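Local coordinates for protein imine reductase (Bacillus cereus, PDB 4D3F) that probably reduces cyclic imines to amines with NADPH, which it holds in a Rossmann-type dinucleotide-binding domain, at residues Thr25-Gly30 with Glu73-Asn78. Numbering follows the deposited sequence.
Sequences TVIGLG and EALAAN. With NAP (NADP nicotinamide-adenine-dinucleotide phosphate), chain C.
T25 and A74 meet through one polar and one apolar branch of the same threonine, both of which face the last turn of helix 71-77. The T25 hydroxyl OG1 lies 3.0 Å from the carbonyl oxygen O of A74, probably as a hydrogen bond, and the side chain of N78 also comes close to this hydroxyl. The methyl CG2, meanwhile, packs at 3.9 Å on A74 CB. With OG1 placed beside the backbone N (chi1 -73°), the hydroxyl is directed at the last turn of the helix and the methyl lies over A74. A77 adds its CB, 3.8 Å from T25 OG1.

Two residues on, I27 continues the apolar side: its extended chain (chi2 -180°) carries CD1 to 4.1 Å from A74 CB and, more loosely, to 4.5 Å from L75 CD2. A74 is therefore touched by both inward-facing strand residues, while V26 points away. The small side chain of A74 is consistent with the 8.3 Å between the segment axes, the helix running roughly antiparallel to the strand at 152°.

Beyond I27 the strand opens into the glycine turn of a Rossmann-type GxGxxG pattern, where L29 N makes a weak hydrogen bond of 3.1 Å to the ribose oxygen O3B of NADP. K105 NZ hydrogen-bonds the carbonyl oxygens of L75 and N78. Strand 23-27 runs parallel between strands 46-50 and 80-83; helix 71-77 packs against it and leads directly into 80-83, with A77 also touching T48 of strand 46-50.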
ATOM      1  N   THR B  25     -36.084  13.134  -3.249  1.00 19.33           N
ATOM      2  CA  THR B  25     -35.551  14.248  -2.489  1.00 19.90           C
ATOM      3  C   THR B  25     -34.072  14.039  -2.241  1.00 22.74           C
ATOM      4  O   THR B  25     -33.661  12.931  -1.867  1.00 21.39           O
ATOM      5  CB  THR B  25     -36.260  14.373  -1.171  1.00 22.78           C
ATOM      6  OG1 THR B  25     -37.592  14.889  -1.379  1.00 21.84           O
ATOM      7  CG2 THR B  25     -35.526  15.441  -0.305  1.00 20.99           C
ATOM      8  N   VAL B  26     -33.277  15.091  -2.407  1.00 23.29           N
ATOM      9  CA  VAL B  26     -31.841  15.077  -2.020  1.00 20.12           C
ATOM     10  C   VAL B  26     -31.640  16.147  -0.968  1.00 23.23           C
ATOM     11  O   VAL B  26     -31.938  17.326  -1.219  1.00 22.50           O
ATOM     12  CB  VAL B  26     -30.936  15.383  -3.205  1.00 22.27           C
ATOM     13  CG1 VAL B  26     -29.432  15.444  -2.749  1.00 24.97           C
ATOM     14  CG2 VAL B  26     -31.083  14.324  -4.297  1.00 23.25           C
ATOM     15  N   ILE B  27     -31.100  15.759   0.177  1.00 22.53           N
ATOM     16  CA  ILE B  27     -30.768  16.632   1.276  1.00 24.84           C
ATOM     17  C   ILE B  27     -29.253  16.630   1.426  1.00 24.85           C
ATOM     18  O   ILE B  27     -28.644  15.568   1.614  1.00 22.37           O
ATOM     19  CB  ILE B  27     -31.412  16.122   2.534  1.00 26.92           C
ATOM     20  CG1 ILE B  27     -32.913  16.340   2.473  1.00 25.99           C
ATOM     21  CG2 ILE B  27     -30.824  16.857   3.758  1.00 32.55           C
ATOM     22  CD1 ILE B  27     -33.664  15.886   3.663  1.00 28.10           C
ATOM     23  N   GLY B  28     -28.645  17.794   1.257  1.00 23.25           N
ATOM     24  CA  GLY B  28     -27.193  17.895   1.326  1.00 24.85           C
ATOM     25  C   GLY B  28     -26.685  18.160  -0.071  1.00 24.84           C
ATOM     26  O   GLY B  28     -26.646  17.319  -0.924  1.00 27.70           O
ATOM     27  N   LEU B  29     -26.258  19.384  -0.325  1.00 23.94           N
ATOM     28  CA  LEU B  29     -25.747  19.804  -1.597  1.00 24.59           C
ATOM     29  C   LEU B  29     -24.315  20.337  -1.475  1.00 25.26           C
ATOM     30  O   LEU B  29     -23.993  21.393  -2.047  1.00 25.23           O
ATOM     31  CB  LEU B  29     -26.646  20.878  -2.281  1.00 25.62           C
ATOM     32  CG  LEU B  29     -28.092  20.476  -2.520  1.00 25.64           C
ATOM     33  CD1 LEU B  29     -28.856  21.670  -3.016  1.00 26.96           C
ATOM     34  CD2 LEU B  29     -28.192  19.341  -3.487  1.00 25.63           C
ATOM     35  N   GLY B  30     -23.428  19.530  -0.864  1.00 23.46           N
ATOM     36  CA  GLY B  30     -22.025  19.545  -1.209  1.00 22.85           C
ATOM     37  C   GLY B  30     -21.789  19.067  -2.607  1.00 24.08           C
ATOM     38  O   GLY B  30     -22.758  18.815  -3.359  1.00 23.50           O
ATOM     39  N   GLU B  73     -40.303  20.344   4.707  1.00 26.59           N
ATOM     40  CA  GLU B  73     -40.826  20.340   3.314  1.00 25.56           C
ATOM     41  C   GLU B  73     -40.090  19.333   2.440  1.00 25.98           C
ATOM     42  O   GLU B  73     -40.675  18.681   1.561  1.00 24.25           O
ATOM     43  CB  GLU B  73     -40.708  21.690   2.739  1.00 26.69           C
ATOM     44  CG  GLU B  73     -41.638  22.739   3.375  1.00 29.11           C
ATOM     45  CD  GLU B  73     -41.269  24.162   2.928  1.00 32.51           C
ATOM     46  OE1 GLU B  73     -40.107  24.505   2.570  1.00 35.11           O
ATOM     47  OE2 GLU B  73     -42.204  24.981   2.843  1.00 35.53           O
ATOM     48  N   ALA B  74     -38.800  19.181   2.644  1.00 25.21           N
ATOM     49  CA  ALA B  74     -38.027  18.217   1.836  1.00 24.79           C
ATOM     50  C   ALA B  74     -38.481  16.797   2.138  1.00 24.58           C
ATOM     51  O   ALA B  74     -38.633  16.000   1.230  1.00 24.85           O
ATOM     52  CB  ALA B  74     -36.527  18.387   2.063  1.00 25.67           C
ATOM     53  N   LEU B  75     -38.710  16.468   3.406  1.00 23.28           N
ATOM     54  CA  LEU B  75     -39.211  15.165   3.779  1.00 24.80           C
ATOM     55  C   LEU B  75     -40.644  14.943   3.257  1.00 25.30           C
ATOM     56  O   LEU B  75     -40.937  13.871   2.768  1.00 24.00           O
ATOM     57  CB  LEU B  75     -39.218  15.022   5.297  1.00 27.50           C
ATOM     58  CG  LEU B  75     -37.848  14.989   5.971  1.00 28.08           C
ATOM     59  CD1 LEU B  75     -38.043  15.016   7.480  1.00 28.96           C
ATOM     60  CD2 LEU B  75     -37.074  13.761   5.598  1.00 28.88           C
ATOM     61  N   ALA B  76     -41.470  15.981   3.285  1.00 24.29           N
ATOM     62  CA  ALA B  76     -42.874  15.843   2.814  1.00 24.38           C
ATOM     63  C   ALA B  76     -42.978  15.588   1.324  1.00 23.59           C
ATOM     64  O   ALA B  76     -44.012  15.011   0.873  1.00 24.44           O
ATOM     65  CB  ALA B  76     -43.688  17.060   3.176  1.00 28.41           C
ATOM     66  N   ALA B  77     -42.011  16.062   0.546  1.00 22.68           N
ATOM     67  CA  ALA B  77     -42.067  15.981  -0.939  1.00 22.64           C
ATOM     68  C   ALA B  77     -42.098  14.548  -1.505  1.00 24.70           C
ATOM     69  O   ALA B  77     -42.655  14.318  -2.573  1.00 23.68           O
ATOM     70  CB  ALA B  77     -40.938  16.728  -1.556  1.00 23.80           C
ATOM     71  N   ASN B  78     -41.426  13.621  -0.830  1.00 23.34           N
ATOM     72  CA  ASN B  78     -41.160  12.289  -1.350  1.00 22.72           C
ATOM     73  C   ASN B  78     -41.046  11.190  -0.287  1.00 23.72           C
ATOM     74  O   ASN B  78     -40.673  11.433   0.817  1.00 24.11           O
ATOM     75  CB  ASN B  78     -39.900  12.252  -2.211  1.00 23.85           C
ATOM     76  CG  ASN B  78     -40.008  13.037  -3.493  1.00 21.96           C
ATOM     77  OD1 ASN B  78     -39.384  14.155  -3.705  1.00 22.31           O
ATOM     78  ND2 ASN B  78     -40.761  12.532  -4.345  1.00 19.38           N
TER
HETATM   79  PA  NAP C1307     -19.478  18.259   2.334  1.00 30.99           P
HETATM   80  O1A NAP C1307     -18.708  19.548   2.191  1.00 30.79           O
HETATM   81  O2A NAP C1307     -19.185  17.208   3.352  1.00 30.06           O
HETATM   82  O5B NAP C1307     -20.954  18.807   2.660  1.00 28.73           O
HETATM   83  C5B NAP C1307     -22.007  17.892   2.693  1.00 32.97           C
HETATM   84  C4B NAP C1307     -23.264  18.557   3.174  1.00 27.31           C
HETATM   85  O4B NAP C1307     -23.347  18.486   4.599  1.00 28.25           O
HETATM   86  C3B NAP C1307     -23.468  19.968   2.700  1.00 29.00           C
HETATM   87  O3B NAP C1307     -24.851  20.001   2.353  1.00 26.30           O
HETATM   88  C2B NAP C1307     -23.360  20.737   4.006  1.00 26.75           C
HETATM   89  O2B NAP C1307     -24.140  21.958   4.104  1.00 26.55           O
HETATM   90  C1B NAP C1307     -23.881  19.724   4.970  1.00 26.67           C
HETATM   91  N9A NAP C1307     -23.541  20.016   6.360  1.00 29.64           N
HETATM   92  C8A NAP C1307     -22.301  19.937   6.890  1.00 30.37           C
HETATM   93  N7A NAP C1307     -22.419  20.240   8.191  1.00 29.02           N
HETATM   94  C5A NAP C1307     -23.693  20.542   8.434  1.00 30.96           C
HETATM   95  C6A NAP C1307     -24.453  21.002   9.569  1.00 35.31           C
HETATM   96  N6A NAP C1307     -23.759  21.133  10.704  1.00 34.26           N
HETATM   97  N1A NAP C1307     -25.759  21.204   9.503  1.00 31.64           N
HETATM   98  C2A NAP C1307     -26.433  21.033   8.326  1.00 37.43           C
HETATM   99  N3A NAP C1307     -25.785  20.640   7.193  1.00 28.62           N
HETATM  100  C4A NAP C1307     -24.450  20.355   7.225  1.00 28.62           C
HETATM  101  O3  NAP C1307     -19.584  17.732   0.878  1.00 28.02           O
HETATM  102  PN  NAP C1307     -19.331  16.376   0.045  1.00 28.73           P
HETATM  103  O1N NAP C1307     -17.997  16.447  -0.567  1.00 28.67           O
HETATM  104  O2N NAP C1307     -20.364  16.431  -1.058  1.00 29.50           O
HETATM  105  O5D NAP C1307     -19.467  15.185   1.037  1.00 28.68           O
HETATM  106  C5D NAP C1307     -20.665  14.498   1.496  1.00 27.93           C
HETATM  107  C4D NAP C1307     -20.358  13.081   1.934  1.00 25.90           C
HETATM  108  O4D NAP C1307     -19.934  12.306   0.814  1.00 27.11           O
HETATM  109  C3D NAP C1307     -19.168  13.028   2.921  1.00 26.61           C
HETATM  110  O3D NAP C1307     -19.566  12.179   4.009  1.00 28.25           O
HETATM  111  C2D NAP C1307     -17.980  12.592   2.086  1.00 28.18           C
HETATM  112  O2D NAP C1307     -16.996  11.895   2.851  1.00 27.99           O
HETATM  113  C1D NAP C1307     -18.719  11.631   1.136  1.00 27.26           C
HETATM  114  N1N NAP C1307     -17.957  11.295  -0.024  1.00 27.15           N
HETATM  115  C2N NAP C1307     -17.332  12.292  -0.684  1.00 27.94           C
HETATM  116  C3N NAP C1307     -16.551  12.040  -1.790  1.00 29.99           C
HETATM  117  C7N NAP C1307     -15.941  13.245  -2.483  1.00 29.61           C
HETATM  118  O7N NAP C1307     -15.174  12.984  -3.349  1.00 34.03           O
HETATM  119  N7N NAP C1307     -16.393  14.504  -2.341  1.00 38.82           N
HETATM  120  C4N NAP C1307     -16.402  10.738  -2.248  1.00 30.52           C
HETATM  121  C5N NAP C1307     -17.073   9.695  -1.581  1.00 33.67           C
HETATM  122  C6N NAP C1307     -17.869   9.974  -0.455  1.00 29.89           C
HETATM  123  P2B NAP C1307     -23.570  23.303   3.444  1.00 28.96           P
HETATM  124  O1X NAP C1307     -24.532  24.295   4.036  1.00 27.98           O
HETATM  125  O2X NAP C1307     -22.090  23.405   3.961  1.00 30.20           O
HETATM  126  O3X NAP C1307     -23.593  23.108   1.925  1.00 27.82           O